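Local coordinates for protein glucoamylase (Thermoanaerobacterium thermosaccharolyticum, PDB 1LF9) that hydrolyses terminal alpha-1,4-linked glucose units one after another from the non-reducing ends of glucan chains, releasing beta-D-glucose, at residues Glu28-Ala33 and Gln329-Thr334; Asp71-Lys76 and Ala154-Ile159; Lys529-Pro534 and Tyr576-Tyr581. All coordinates share one frame; numbering follows the deposited sequence.

Interaction 1 (Glu28-Ala33 and Gln329-Thr334)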
loop_
_atom_site.group_PDB
_atom_site.type_symbol
_atom_site.label_atom_id
_atom_site.label_comp_id
_atom_site.label_asym_id
_atom_site.label_seq_id
_atom_site.Cartn_x
_atom_site.Cartn_y
_atom_site.Cartn_z
ATOM N N GLU A 28 -12.761 21.356 -14.071
ATOM C CA GLU A 28 -13.650 20.504 -13.281
ATOM C C GLU A 28 -12.905 19.767 -12.176
ATOM O O GLU A 28 -11.692 19.595 -12.244
ATOM C CB GLU A 28 -14.321 19.467 -14.180
ATOM C CG GLU A 28 -15.117 20.048 -15.335
ATOM C CD GLU A 28 -16.311 20.848 -14.867
ATOM O OE1 GLU A 28 -17.136 20.291 -14.113
ATOM O OE2 GLU A 28 -16.429 22.032 -15.255
ATOM N N GLU A 29 -13.643 19.329 -11.160
ATOM C CA GLU A 29 -13.059 18.586 -10.048
ATOM C C GLU A 29 -12.550 17.235 -10.539
ATOM O O GLU A 29 -13.199 16.573 -11.352
ATOM C CB GLU A 29 -14.088 18.357 -8.943
ATOM C CG GLU A 29 -14.401 19.591 -8.114
ATOM C CD GLU A 29 -15.388 19.302 -6.992
ATOM O OE1 GLU A 29 -15.659 20.220 -6.185
ATOM O OE2 GLU A 29 -15.894 18.158 -6.920
ATOM N N ASP A 30 -11.386 16.832 -10.037
ATOM C CA ASP A 30 -10.770 15.565 -10.419
ATOM C C ASP A 30 -10.800 14.588 -9.238
ATOM O O ASP A 30 -11.368 14.877 -8.182
ATOM C CB ASP A 30 -9.320 15.810 -10.852
ATOM C CG ASP A 30 -8.827 14.801 -11.870
ATOM O OD1 ASP A 30 -9.470 13.739 -12.049
ATOM O OD2 ASP A 30 -7.779 15.076 -12.491
ATOM N N THR A 31 -10.180 13.431 -9.421
ATOM C CA THR A 31 -10.132 12.410 -8.383
ATOM C C THR A 31 -8.733 11.826 -8.365
ATOM O O THR A 31 -7.840 12.306 -9.062
ATOM C CB THR A 31 -11.088 11.250 -8.689
ATOM O OG1 THR A 31 -10.667 10.607 -9.896
ATOM C CG2 THR A 31 -12.505 11.748 -8.863
ATOM N N TRP A 32 -8.534 10.795 -7.553
ATOM C CA TRP A 32 -7.239 10.144 -7.525
ATOM C C TRP A 32 -7.358 8.936 -8.448
ATOM O O TRP A 32 -8.390 8.752 -9.103
ATOM C CB TRP A 32 -6.861 9.734 -6.104
ATOM C CG TRP A 32 -6.423 10.908 -5.282
ATOM C CD1 TRP A 32 -7.148 11.568 -4.339
ATOM C CD2 TRP A 32 -5.165 11.594 -5.378
ATOM N NE1 TRP A 32 -6.423 12.627 -3.836
ATOM C CE2 TRP A 32 -5.203 12.665 -4.458
ATOM C CE3 TRP A 32 -4.012 11.408 -6.155
ATOM C CZ2 TRP A 32 -4.132 13.547 -4.289
ATOM C CZ3 TRP A 32 -2.944 12.288 -5.989
ATOM C CH2 TRP A 32 -3.015 13.346 -5.061
ATOM N N ALA A 33 -6.314 8.120 -8.514
ATOM C CA ALA A 33 -6.349 6.956 -9.392
ATOM C C ALA A 33 -6.911 5.692 -8.744
ATOM O O ALA A 33 -7.119 5.625 -7.531
ATOM C CB ALA A 33 -4.946 6.676 -9.943
ATOM N N GLN A 329 -12.824 9.276 -5.145
ATOM C CA GLN A 329 -12.682 10.308 -4.115
ATOM C C GLN A 329 -12.192 11.612 -4.757
ATOM O O GLN A 329 -11.385 11.578 -5.683
ATOM C CB GLN A 329 -11.665 9.863 -3.052
ATOM C CG GLN A 329 -11.719 8.382 -2.666
ATOM C CD GLN A 329 -13.054 7.960 -2.063
ATOM O OE1 GLN A 329 -13.496 8.515 -1.051
ATOM N NE2 GLN A 329 -13.701 6.971 -2.682
ATOM N N ARG A 330 -12.676 12.757 -4.278
ATOM C CA ARG A 330 -12.227 14.034 -4.831
ATOM C C ARG A 330 -10.728 14.162 -4.576
ATOM O O ARG A 330 -10.222 13.697 -3.553
ATOM C CB ARG A 330 -12.976 15.218 -4.192
ATOM C CG ARG A 330 -12.328 16.592 -4.479
ATOM C CD ARG A 330 -13.316 17.708 -4.845
ATOM N NE ARG A 330 -14.417 17.895 -3.899
ATOM C CZ ARG A 330 -14.436 18.787 -2.909
ATOM N NH1 ARG A 330 -13.407 19.596 -2.711
ATOM N NH2 ARG A 330 -15.500 18.874 -2.119
ATOM N N ASP A 331 -10.022 14.789 -5.508
ATOM C CA ASP A 331 -8.578 14.960 -5.392
ATOM C C ASP A 331 -8.102 15.847 -4.240
ATOM O O ASP A 331 -7.083 16.527 -4.360
ATOM C CB ASP A 331 -8.009 15.503 -6.704
ATOM C CG ASP A 331 -8.702 16.774 -7.163
ATOM O OD1 ASP A 331 -9.253 17.503 -6.308
ATOM O OD2 ASP A 331 -8.683 17.047 -8.378
ATOM N N ASP A 332 -8.830 15.849 -3.129
ATOM C CA ASP A 332 -8.422 16.647 -1.975
ATOM C C ASP A 332 -7.254 15.960 -1.288
ATOM O O ASP A 332 -6.899 14.822 -1.619
ATOM C CB ASP A 332 -9.556 16.788 -0.954
ATOM C CG ASP A 332 -10.687 17.656 -1.451
ATOM O OD1 ASP A 332 -10.418 18.790 -1.902
ATOM O OD2 ASP A 332 -11.849 17.206 -1.376
ATOM N N ASN A 333 -6.665 16.656 -0.321
ATOM C CA ASN A 333 -5.543 16.122 0.438
ATOM C C ASN A 333 -6.018 14.958 1.298
ATOM O O ASN A 333 -6.845 15.130 2.190
ATOM C CB ASN A 333 -4.951 17.206 1.339
ATOM C CG ASN A 333 -3.910 16.660 2.296
ATOM O OD1 ASN A 333 -2.793 16.324 1.897
ATOM N ND2 ASN A 333 -4.278 16.551 3.565
ATOM N N THR A 334 -5.505 13.769 1.011
ATOM C CA THR A 334 -5.870 12.584 1.771
ATOM C C THR A 334 -4.607 11.791 2.026
ATOM O O THR A 334 -3.656 11.860 1.247
ATOM C CB THR A 334 -6.866 11.676 1.008
ATOM O OG1 THR A 334 -8.090 12.385 0.776
ATOM C CG2 THR A 334 -7.179 10.435 1.823
HETATM O O HOH W 1 -10.797 19.387 -7.785
#
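Trp32 has CG beside its backbone N and anti to the carbonyl carbon (chi1 -76°), which lays the indole against the backbone of Asp331 and Asp332, while the bends at chi2 and chi3 bring CD and NE of Arg330 back beside the Glu29 carboxylate. The indole makes the straightest hydrogen bond between the two loops: NE1 of Trp32 gives to O of Asp332 over 3.2 Å at an N-H...O angle of 166°. That oxygen lies in the ring plane, at the edge, and CB of Asp331 sits over a face. Main chain meets main chain next door, where Asp331 N donates to Asp30 O at 3.0 Å. Glu29, extended beyond CG, sets its carboxylate over one face of the Arg330 guanidinium, the two planes 30° apart. Its OE2 is 3.4 Å from NE of Arg330, and on the opposite face OD2 of Asp332 is 3.1 Å from NH1 of Arg330. No N-H points at either oxygen, so these are contacts of charge rather than hydrogen bonds. Asp331 OD2, whose position is less certain, is bonded by Asn229. The loop between strands 14-17 and 39-41 of the N-terminal domain here joins the catalytic-domain loop between helices 296-306 and 342-355. Gln329 bonds back to Trp325, a probable substrate-binding residue, and Trp32 packs on Glu61 of strand 58-63 and Ala70 of strand 70-80.

Interaction 2 (Asp71-Lys76 and Ala154-Ile159)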
loop_
_atom_site.group_PDB
_atom_site.type_symbol
_atom_site.label_atom_id
_atom_site.label_comp_id
_atom_site.label_asym_id
_atom_site.label_seq_id
_atom_site.Cartn_x
_atom_site.Cartn_y
_atom_site.Cartn_z
ATOM N N ASP A 71 2.089 13.561 -6.144
ATOM C CA ASP A 71 2.116 14.763 -6.956
ATOM C C ASP A 71 1.482 14.563 -8.306
ATOM O O ASP A 71 1.336 15.514 -9.070
ATOM C CB ASP A 71 3.557 15.216 -7.162
ATOM C CG ASP A 71 4.288 15.413 -5.865
ATOM O OD1 ASP A 71 5.313 14.731 -5.659
ATOM O OD2 ASP A 71 3.837 16.249 -5.051
ATOM N N VAL A 72 1.106 13.328 -8.603
ATOM C CA VAL A 72 0.519 13.033 -9.901
ATOM C C VAL A 72 -0.633 12.050 -9.801
ATOM O O VAL A 72 -0.665 11.193 -8.915
ATOM C CB VAL A 72 1.581 12.434 -10.857
ATOM C CG1 VAL A 72 0.985 12.213 -12.230
ATOM C CG2 VAL A 72 2.789 13.351 -10.936
ATOM N N LYS A 73 -1.587 12.181 -10.713
ATOM C CA LYS A 73 -2.724 11.280 -10.741
ATOM C C LYS A 73 -2.504 10.250 -11.842
ATOM O O LYS A 73 -2.576 9.046 -11.601
ATOM C CB LYS A 73 -4.023 12.029 -11.031
ATOM C CG LYS A 73 -5.209 11.084 -11.135
ATOM C CD LYS A 73 -6.338 11.644 -11.971
ATOM C CE LYS A 73 -7.440 10.597 -12.154
ATOM N NZ LYS A 73 -8.543 11.072 -13.038
ATOM N N GLU A 74 -2.238 10.749 -13.048
ATOM C CA GLU A 74 -2.024 9.920 -14.229
ATOM C C GLU A 74 -1.034 10.517 -15.223
ATOM O O GLU A 74 -0.742 11.719 -15.219
ATOM C CB GLU A 74 -3.302 9.762 -15.043
ATOM C CG GLU A 74 -4.460 9.043 -14.448
ATOM C CD GLU A 74 -5.539 8.870 -15.489
ATOM O OE1 GLU A 74 -5.929 9.890 -16.100
ATOM O OE2 GLU A 74 -5.984 7.724 -15.710
ATOM N N ILE A 75 -0.584 9.640 -16.113
ATOM C CA ILE A 75 0.301 9.952 -17.222
ATOM C C ILE A 75 -0.079 8.843 -18.190
ATOM O O ILE A 75 0.435 7.732 -18.098
ATOM C CB ILE A 75 1.796 9.833 -16.860
ATOM C CG1 ILE A 75 2.196 10.951 -15.898
ATOM C CG2 ILE A 75 2.634 9.950 -18.123
ATOM C CD1 ILE A 75 3.645 10.900 -15.461
ATOM N N LYS A 76 -1.010 9.142 -19.093
ATOM C CA LYS A 76 -1.499 8.156 -20.054
ATOM C C LYS A 76 -1.472 8.651 -21.502
ATOM O O LYS A 76 -1.278 9.837 -21.764
ATOM C CB LYS A 76 -2.930 7.758 -19.694
ATOM C CG LYS A 76 -3.898 8.939 -19.698
ATOM C CD LYS A 76 -5.341 8.509 -19.506
ATOM C CE LYS A 76 -6.277 9.710 -19.552
ATOM N NZ LYS A 76 -7.682 9.346 -19.219
ATOM N N ALA A 154 -1.133 12.671 -21.997
ATOM C CA ALA A 154 -1.922 13.483 -21.073
ATOM C C ALA A 154 -1.415 13.334 -19.642
ATOM O O ALA A 154 -1.588 12.290 -19.012
ATOM C CB ALA A 154 -3.391 13.089 -21.156
ATOM N N TYR A 155 -0.779 14.389 -19.145
ATOM C CA TYR A 155 -0.241 14.421 -17.790
ATOM C C TYR A 155 -1.241 15.138 -16.883
ATOM O O TYR A 155 -1.628 16.279 -17.148
ATOM C CB TYR A 155 1.115 15.143 -17.789
ATOM C CG TYR A 155 1.685 15.490 -16.424
ATOM C CD1 TYR A 155 1.899 14.508 -15.452
ATOM C CD2 TYR A 155 2.059 16.800 -16.123
ATOM C CE1 TYR A 155 2.475 14.829 -14.214
ATOM C CE2 TYR A 155 2.634 17.130 -14.894
ATOM C CZ TYR A 155 2.840 16.144 -13.945
ATOM O OH TYR A 155 3.409 16.478 -12.731
ATOM N N ASP A 156 -1.665 14.453 -15.824
ATOM C CA ASP A 156 -2.626 15.002 -14.869
ATOM C C ASP A 156 -1.917 15.187 -13.534
ATOM O O ASP A 156 -1.781 14.244 -12.750
ATOM C CB ASP A 156 -3.813 14.044 -14.723
ATOM C CG ASP A 156 -4.965 14.647 -13.932
ATOM O OD1 ASP A 156 -6.092 14.108 -14.040
ATOM O OD2 ASP A 156 -4.750 15.648 -13.205
ATOM N N PRO A 157 -1.432 16.407 -13.270
ATOM C CA PRO A 157 -0.729 16.713 -12.026
ATOM C C PRO A 157 -1.643 16.966 -10.828
ATOM O O PRO A 157 -2.733 17.524 -10.964
ATOM C CB PRO A 157 0.093 17.939 -12.398
ATOM C CG PRO A 157 -0.814 18.650 -13.354
ATOM C CD PRO A 157 -1.316 17.522 -14.228
ATOM N N HIS A 158 -1.184 16.529 -9.661
ATOM C CA HIS A 158 -1.890 16.697 -8.389
ATOM C C HIS A 158 -0.780 16.939 -7.363
ATOM O O HIS A 158 -0.631 16.196 -6.384
ATOM C CB HIS A 158 -2.667 15.426 -8.016
ATOM C CG HIS A 158 -3.958 15.253 -8.761
ATOM N ND1 HIS A 158 -4.978 14.445 -8.299
ATOM C CD2 HIS A 158 -4.391 15.762 -9.940
ATOM C CE1 HIS A 158 -5.980 14.465 -9.161
ATOM N NE2 HIS A 158 -5.649 15.256 -10.166
ATOM N N ILE A 159 0.001 17.986 -7.614
ATOM C CA ILE A 159 1.133 18.340 -6.769
ATOM C C ILE A 159 0.794 18.587 -5.302
ATOM O O ILE A 159 -0.141 19.323 -4.967
ATOM C CB ILE A 159 1.878 19.557 -7.362
ATOM C CG1 ILE A 159 2.352 19.206 -8.776
ATOM C CG2 ILE A 159 3.068 19.939 -6.479
ATOM C CD1 ILE A 159 3.031 20.332 -9.502
HETATM O O HOH W 2 -7.858 12.025 -15.602
#
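A classic beta bulge sets Lys73 and Glu74 together against Asp156, where strands 70-80 and 150-157 run antiparallel in one sheet of the N-terminal beta domain. Lys73 N bonds to Asp156 O, and Asp156 N in turn to Glu74 O. The side chains of Lys73 and His158 run alongside each other in the same direction, with CB of Lys73 over the centre of the imidazole, 3.6 Å from its centroid, in a CH-pi contact. Replacing His158 by an alanine would probably leave the Lys73 methylene without the ring it rests on and Asp30 OD2 without its NE2 partner. Val72, Ile75 and Tyr155 lie on the face opposite Glu74 and Asp156 and pack on Leu248 of strand 243-251. Val72 crosses the tyrosine at about a right angle, its CG2 in the ring plane at the edge; CG1 of Ile75 comes within 3.6 Å of Tyr155 CD1, also at the edge, and Pro157 CD lies over the rim of one ring face. With CG anti to the backbone N (chi1 177°) and the chain extended beyond it, Lys73 reaches past Asp156 to a salt bridge with Asp30. A water accepts from Lys73 NZ at 2.8 Å and donates to Glu74 OE1 at 2.9 Å and Asp156 OD1 at 3.1 Å.

Interaction 3 (Lys529-Pro534 and Tyr576-Tyr581). With AC1 (4,6-dideoxy-4-{[(1S,4R,5S,6S)-4,5,6-trihydroxy-3-(hydroxymethyl)cyclohex-2-en-1-yl]amino}-alpha-D-glucopyranose), chain C.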
loop_
_atom_site.group_PDB
_atom_site.type_symbol
_atom_site.label_atom_id
_atom_site.label_comp_id
_atom_site.label_asym_id
_atom_site.label_seq_id
_atom_site.Cartn_x
_atom_site.Cartn_y
_atom_site.Cartn_z
ATOM N N LYS A 529 -22.630 -11.187 20.869
ATOM C CA LYS A 529 -22.508 -12.629 20.687
ATOM C C LYS A 529 -22.786 -13.097 19.266
ATOM O O LYS A 529 -22.533 -14.258 18.938
ATOM C CB LYS A 529 -23.434 -13.364 21.654
ATOM C CG LYS A 529 -23.078 -13.173 23.119
ATOM C CD LYS A 529 -23.994 -14.008 24.021
ATOM C CE LYS A 529 -24.982 -13.140 24.784
ATOM N NZ LYS A 529 -25.836 -12.287 23.920
ATOM N N GLU A 530 -23.298 -12.201 18.424
ATOM C CA GLU A 530 -23.599 -12.538 17.034
ATOM C C GLU A 530 -22.392 -12.355 16.116
ATOM O O GLU A 530 -22.359 -12.894 15.006
ATOM C CB GLU A 530 -24.717 -11.643 16.480
ATOM C CG GLU A 530 -26.096 -11.770 17.111
ATOM C CD GLU A 530 -27.146 -10.977 16.334
ATOM O OE1 GLU A 530 -27.458 -11.362 15.185
ATOM O OE2 GLU A 530 -27.649 -9.959 16.857
ATOM N N ILE A 531 -21.405 -11.592 16.569
ATOM C CA ILE A 531 -20.249 -11.291 15.732
ATOM C C ILE A 531 -18.965 -12.059 16.012
ATOM O O ILE A 531 -18.422 -12.010 17.119
ATOM C CB ILE A 531 -19.929 -9.788 15.792
ATOM C CG1 ILE A 531 -21.228 -8.978 15.686
ATOM C CG2 ILE A 531 -18.981 -9.413 14.661
ATOM C CD1 ILE A 531 -22.007 -9.206 14.394
ATOM N N VAL A 532 -18.489 -12.768 14.992
ATOM C CA VAL A 532 -17.255 -13.525 15.090
ATOM C C VAL A 532 -16.225 -12.881 14.177
ATOM O O VAL A 532 -16.571 -12.192 13.218
ATOM C CB VAL A 532 -17.462 -15.001 14.723
ATOM C CG1 VAL A 532 -18.284 -15.674 15.815
ATOM C CG2 VAL A 532 -18.138 -15.124 13.348
ATOM N N ASP A 533 -14.953 -13.123 14.466
ATOM C CA ASP A 533 -13.861 -12.490 13.726
ATOM C C ASP A 533 -12.662 -13.444 13.725
ATOM O O ASP A 533 -12.249 -13.929 14.776
ATOM C CB ASP A 533 -13.522 -11.184 14.463
ATOM C CG ASP A 533 -12.523 -10.313 13.724
ATOM O OD1 ASP A 533 -11.528 -10.845 13.200
ATOM O OD2 ASP A 533 -12.730 -9.079 13.688
ATOM N N PRO A 534 -12.088 -13.736 12.548
ATOM C CA PRO A 534 -10.938 -14.652 12.535
ATOM C C PRO A 534 -9.714 -14.109 13.286
ATOM O O PRO A 534 -8.737 -14.824 13.522
ATOM C CB PRO A 534 -10.677 -14.871 11.042
ATOM C CG PRO A 534 -11.218 -13.631 10.409
ATOM C CD PRO A 534 -12.481 -13.363 11.180
ATOM N N TYR A 576 -15.348 -10.012 9.564
ATOM C CA TYR A 576 -16.406 -10.328 10.527
ATOM C C TYR A 576 -17.757 -10.204 9.831
ATOM O O TYR A 576 -17.870 -9.527 8.810
ATOM C CB TYR A 576 -16.340 -9.385 11.750
ATOM C CG TYR A 576 -16.398 -7.907 11.418
ATOM C CD1 TYR A 576 -17.618 -7.256 11.238
ATOM C CD2 TYR A 576 -15.228 -7.175 11.229
ATOM C CE1 TYR A 576 -17.673 -5.912 10.873
ATOM C CE2 TYR A 576 -15.272 -5.831 10.860
ATOM C CZ TYR A 576 -16.496 -5.204 10.683
ATOM O OH TYR A 576 -16.533 -3.873 10.313
ATOM N N ASN A 577 -18.775 -10.860 10.374
ATOM C CA ASN A 577 -20.096 -10.807 9.775
ATOM C C ASN A 577 -20.672 -9.398 9.829
ATOM O O ASN A 577 -20.603 -8.727 10.863
ATOM C CB ASN A 577 -21.060 -11.785 10.470
ATOM C CG ASN A 577 -20.558 -12.259 11.826
ATOM O OD1 ASN A 577 -20.033 -11.487 12.616
ATOM N ND2 ASN A 577 -20.727 -13.540 12.098
ATOM N N HIS A 578 -21.228 -8.962 8.699
ATOM C CA HIS A 578 -21.860 -7.649 8.543
ATOM C C HIS A 578 -20.880 -6.507 8.283
ATOM O O HIS A 578 -21.248 -5.331 8.332
ATOM C CB HIS A 578 -22.744 -7.344 9.760
ATOM C CG HIS A 578 -23.770 -8.403 10.026
ATOM N ND1 HIS A 578 -24.785 -8.695 9.138
ATOM C CD2 HIS A 578 -23.895 -9.291 11.041
ATOM C CE1 HIS A 578 -25.484 -9.720 9.590
ATOM N NE2 HIS A 578 -24.966 -10.102 10.743
ATOM N N ASP A 579 -19.634 -6.860 7.987
ATOM C CA ASP A 579 -18.611 -5.867 7.687
ATOM C C ASP A 579 -19.121 -5.042 6.507
ATOM O O ASP A 579 -19.643 -5.601 5.546
ATOM C CB ASP A 579 -17.309 -6.581 7.314
ATOM C CG ASP A 579 -16.156 -5.625 7.082
ATOM O OD1 ASP A 579 -16.330 -4.389 7.225
ATOM O OD2 ASP A 579 -15.058 -6.121 6.755
ATOM N N GLY A 580 -18.980 -3.718 6.584
ATOM C CA GLY A 580 -19.441 -2.868 5.498
ATOM C C GLY A 580 -18.338 -2.108 4.773
ATOM O O GLY A 580 -18.607 -1.304 3.882
ATOM N N TYR A 581 -17.088 -2.378 5.140
ATOM C CA TYR A 581 -15.945 -1.699 4.538
ATOM C C TYR A 581 -15.551 -2.293 3.176
ATOM O O TYR A 581 -14.578 -3.044 3.067
ATOM C CB TYR A 581 -14.764 -1.762 5.512
ATOM C CG TYR A 581 -13.551 -0.975 5.084
ATOM C CD1 TYR A 581 -12.311 -1.604 4.921
ATOM C CD2 TYR A 581 -13.627 0.404 4.860
ATOM C CE1 TYR A 581 -11.176 -0.882 4.546
ATOM C CE2 TYR A 581 -12.492 1.138 4.482
ATOM C CZ TYR A 581 -11.270 0.487 4.328
ATOM O OH TYR A 581 -10.137 1.189 3.962
HETATM C C1 AC1 C . -11.786 2.555 7.881
HETATM O O2 AC1 C . -13.243 0.903 8.872
HETATM C C2 AC1 C . -12.018 1.052 8.152
HETATM C C4A AC1 C . -4.890 -1.615 9.123
HETATM C C3 AC1 C . -10.811 0.439 8.925
HETATM O O3 AC1 C . -11.077 -0.951 9.152
HETATM C C4 AC1 C . -9.535 0.631 8.070
HETATM N N4A AC1 C . -8.349 0.030 8.759
HETATM C C5 AC1 C . -9.317 2.205 7.857
HETATM O O5 AC1 C . -10.520 2.781 7.173
HETATM C C6 AC1 C . -8.109 2.548 7.010
HETATM C C1B AC1 C . -7.669 -1.005 7.909
HETATM C C2B AC1 C . -7.388 -2.319 8.706
HETATM O O2B AC1 C . -8.610 -2.750 9.262
HETATM C C3B AC1 C . -6.272 -2.113 9.766
HETATM O O3B AC1 C . -6.032 -3.311 10.463
HETATM O O4 AC1 C . -4.192 -0.952 10.160
HETATM C C5B AC1 C . -5.085 -0.722 7.849
HETATM C C7B AC1 C . -6.357 -0.444 7.318
HETATM C C6B AC1 C . -3.849 -0.146 7.164
HETATM O O6B AC1 C . -3.348 -1.096 6.209
#
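The His578 ring takes CD1 of Ile531 at its edge, in plane, 3.8 Å from CD2 of His578, while Tyr526 stacks on the imidazole. The Tyr576 ring carries CB of its neighbour Asp579 on one face, and Asp533, whose OD1 is hydrogen-bonded to Ser535, comes up obliquely, its carboxylate turned 32° from the ring and OD2 4.0 Å from Tyr576 CD2. Arg504 adds a cation-pi contact to the same phenol. Asn577 supplies the polar link between the loops: its OD1 accepts from Val532 N at 3.1 Å, in the carbonyl plane and on a lone pair. The Asn577 side chain crosses that of Val532 at about a right angle, ND2 lying 3.3 Å from CG2 of Val532, and Ile531 CG2 crowds the same OD1. In Tyr576, CG sits between the backbone N and the carbonyl carbon (chi1 56°); CB is left 3.2 Å from O of Val532, beside Ile531 CG2, as the ring leads off.

From Tyr576 to Asp579 the chain makes a type II beta turn, and an Asx turn follows, Tyr581 N giving a nearly straight bond (172°) of 3.0 Å to Asp579 OD1. Arg575 pairs with OD2 of that aspartate. The two turns deliver Tyr581 to the inhibitor, whose C2 stands 3.6 Å above the centre of the Tyr581 ring. Such an aromatic platform under a sugar ring is characteristic of carbohydrate-binding clefts; here it belongs to the active site of a family 15 glycosidase, where the ligand is hydrogen-bonded to Glu438, the probable proton donor.

Overall arrangement
Starting from the N terminus, the chain leaves strand 14-17 and enters the loop 28-33, whose partner, 329-334, comes almost 300 residues later. Interaction 1 thus closes a loop around most of the N-terminal beta domain and ties it to the catalytic domain. Interaction 2 falls wholly within that span, closing a loop of some 78 residues as it pairs two neighbouring strands of one sheet. The pair touch, Asp30 and Thr31 against Lys73 and His158, and their centres are about 11 Å apart. Interaction 3 opens after both have closed, joining two catalytic-domain loops about 42 residues apart; its centre is about 31 Å from that of interaction 1 and about 38 Å from that of interaction 2.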